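Local coordinates for protein beta-galactosidase/beta-glucuronidase (Faecalibacterium prausnitzii L2-6, PDB 6MVF) that binds flavin mononucleotide and probably hydrolyses beta-glucuronides, as a gut bacterial glycoside hydrolase of family 2, at residues Met443-Asp448 / Asn477-Leu482. Numbering follows the deposited sequence.
Sequences MHRITD and NPDICL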
loop_
_atom_site.group_PDB
_atom_site.type_symbol
_atom_site.label_atom_id
_atom_site.label_comp_id
_atom_site.label_asym_id
_atom_site.label_seq_id
_atom_site.Cartn_x
_atom_site.Cartn_y
_atom_site.Cartn_z
ATOM N N MET A 443 -46.060 -5.892 -28.863
ATOM C CA MET A 443 -44.800 -5.658 -28.159
ATOM C C MET A 443 -44.976 -4.888 -26.851
ATOM O O MET A 443 -44.037 -4.839 -26.046
ATOM C CB MET A 443 -43.797 -4.927 -29.060
ATOM C CG MET A 443 -43.296 -5.757 -30.254
ATOM S SD MET A 443 -42.852 -7.465 -29.840
ATOM C CE MET A 443 -41.297 -7.211 -28.965
ATOM N N HIS A 444 -46.144 -4.316 -26.592
ATOM C CA HIS A 444 -46.383 -3.619 -25.343
ATOM C C HIS A 444 -47.105 -4.510 -24.333
ATOM O O HIS A 444 -47.697 -5.539 -24.673
ATOM C CB HIS A 444 -47.176 -2.350 -25.602
ATOM C CG HIS A 444 -46.575 -1.497 -26.668
ATOM N ND1 HIS A 444 -45.401 -0.798 -26.485
ATOM C CD2 HIS A 444 -46.971 -1.244 -27.941
ATOM C CE1 HIS A 444 -45.106 -0.140 -27.590
ATOM N NE2 HIS A 444 -46.043 -0.393 -28.489
ATOM N N ARG A 445 -47.021 -4.109 -23.067
ATOM C CA ARG A 445 -47.674 -4.788 -21.955
ATOM C C ARG A 445 -47.164 -6.212 -21.738
ATOM O O ARG A 445 -47.791 -6.985 -21.002
ATOM C CB ARG A 445 -49.206 -4.771 -22.132
ATOM C CG ARG A 445 -49.674 -3.381 -22.502
ATOM C CD ARG A 445 -51.159 -3.131 -22.473
ATOM N NE ARG A 445 -51.368 -1.683 -22.403
ATOM C CZ ARG A 445 -51.238 -0.863 -23.448
ATOM N NH1 ARG A 445 -50.919 -1.371 -24.630
ATOM N NH2 ARG A 445 -51.412 0.452 -23.319
ATOM N N ILE A 446 -46.034 -6.580 -22.344
ATOM C CA ILE A 446 -45.399 -7.851 -22.011
ATOM C C ILE A 446 -44.618 -7.735 -20.708
ATOM O O ILE A 446 -44.742 -8.581 -19.812
ATOM C CB ILE A 446 -44.479 -8.323 -23.154
ATOM C CG1 ILE A 446 -45.271 -8.663 -24.414
ATOM C CG2 ILE A 446 -43.654 -9.530 -22.708
ATOM C CD1 ILE A 446 -44.398 -9.208 -25.532
ATOM N N THR A 447 -43.803 -6.687 -20.589
ATOM C CA THR A 447 -42.929 -6.473 -19.445
ATOM C C THR A 447 -43.547 -5.453 -18.485
ATOM O O THR A 447 -44.495 -4.741 -18.823
ATOM C CB THR A 447 -41.534 -6.025 -19.914
ATOM O OG1 THR A 447 -41.631 -4.816 -20.686
ATOM C CG2 THR A 447 -40.860 -7.128 -20.764
ATOM N N ASP A 448 -43.003 -5.408 -17.260
ATOM C CA ASP A 448 -43.552 -4.546 -16.207
ATOM C C ASP A 448 -43.414 -3.063 -16.545
ATOM O O ASP A 448 -44.260 -2.247 -16.147
ATOM C CB ASP A 448 -42.865 -4.823 -14.857
ATOM C CG ASP A 448 -42.953 -6.294 -14.424
ATOM O OD1 ASP A 448 -44.025 -6.921 -14.597
ATOM O OD2 ASP A 448 -41.940 -6.821 -13.901
ATOM N N ASN A 477 -51.546 6.032 -23.452
ATOM C CA ASN A 477 -51.265 4.782 -22.740
ATOM C C ASN A 477 -51.035 5.065 -21.262
ATOM O O ASN A 477 -49.972 4.762 -20.720
ATOM C CB ASN A 477 -50.055 4.070 -23.340
ATOM C CG ASN A 477 -50.180 3.850 -24.821
ATOM O OD1 ASN A 477 -50.789 2.876 -25.260
ATOM N ND2 ASN A 477 -49.564 4.734 -25.610
ATOM N N PRO A 478 -52.034 5.616 -20.565
ATOM C CA PRO A 478 -51.835 5.970 -19.149
ATOM C C PRO A 478 -51.610 4.775 -18.224
ATOM O O PRO A 478 -51.478 4.976 -17.010
ATOM C CB PRO A 478 -53.138 6.694 -18.794
ATOM C CG PRO A 478 -54.151 6.026 -19.664
ATOM C CD PRO A 478 -53.442 5.773 -20.973
ATOM N N ASP A 479 -51.583 3.547 -18.748
ATOM C CA ASP A 479 -51.320 2.347 -17.963
ATOM C C ASP A 479 -49.903 1.816 -18.157
ATOM O O ASP A 479 -49.519 0.845 -17.494
ATOM C CB ASP A 479 -52.339 1.247 -18.312
ATOM C CG ASP A 479 -52.233 0.759 -19.778
ATOM O OD1 ASP A 479 -52.000 1.583 -20.702
ATOM O OD2 ASP A 479 -52.408 -0.466 -19.998
ATOM N N ILE A 480 -49.126 2.418 -19.058
ATOM C CA ILE A 480 -47.770 1.974 -19.346
ATOM C C ILE A 480 -46.790 2.909 -18.647
ATOM O O ILE A 480 -46.963 4.134 -18.673
ATOM C CB ILE A 480 -47.506 1.920 -20.863
ATOM C CG1 ILE A 480 -48.431 0.897 -21.532
ATOM C CG2 ILE A 480 -46.046 1.567 -21.135
ATOM C CD1 ILE A 480 -48.054 0.528 -22.973
ATOM N N CYS A 481 -45.783 2.328 -17.995
ATOM C CA CYS A 481 -44.675 3.090 -17.439
ATOM C C CYS A 481 -43.681 3.337 -18.557
ATOM O O CYS A 481 -43.034 2.400 -19.024
ATOM C CB CYS A 481 -44.013 2.338 -16.292
ATOM S SG CYS A 481 -45.128 1.816 -14.984
ATOM N N LEU A 482 -43.568 4.590 -18.994
ATOM C CA LEU A 482 -42.713 4.968 -20.109
ATOM C C LEU A 482 -41.368 5.483 -19.600
ATOM O O LEU A 482 -41.314 6.338 -18.705
ATOM C CB LEU A 482 -43.386 6.030 -20.980
ATOM C CG LEU A 482 -42.520 6.510 -22.139
ATOM C CD1 LEU A 482 -42.368 5.388 -23.145
ATOM C CD2 LEU A 482 -43.041 7.789 -22.803
HETATM O O HOH W 1 -45.624 -0.540 -18.051
#
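Arg445 reaches across to Asp479 and holds its carboxylate side-on. NE donates to OD2 of Asp479 at 2.9 Å, and NH2 of Arg445 to Asp479 OD1, also at 2.9 Å and almost straight (177°). Although the two side chains cross at about a right angle, their flat ends lie only 16° from coplanar, which lets each N-H point at its own oxygen; aspartate suits the place by offering two. Arginine fits because its extended chain spans the gap, and its guanidinium keeps a second N-H on NH2. That hydrogen goes to Asn477 OD1, 3.2 Å from NH2 of Arg445 and met on a lone pair in the carbonyl plane. The amide, turned 41° from the guanidinium, can also donate: its ND2 is tied to Phe473 O in the preceding helix. Ile480 supplies an apolar end for a guanidinium face, where no N-H points: its CD1 lies 3.5 Å from Arg445 CZ and also touches CB of His444 at 4.0 Å. A type I turn from Asn477 to Ile480 presents Asn477, Asp479 and Ile480 toward the arginine, two at the edge of its guanidinium and one over a face. An alanine in place of Asn477 would probably leave NH2 of Arg445 with one acceptor fewer and Phe473 O without the side-chain N-H from ND2. Farther along, a water bridges Asp448 O and Cys481 N. These loops lead into the neighbouring parallel strands 450-453 and 482-487 of the TIM barrel, away from the flavin. Three in-plane bonds give the clasp its direction; with the ion pair exposed and Ile480 buried beneath it, the electrostatic gain is probably modest.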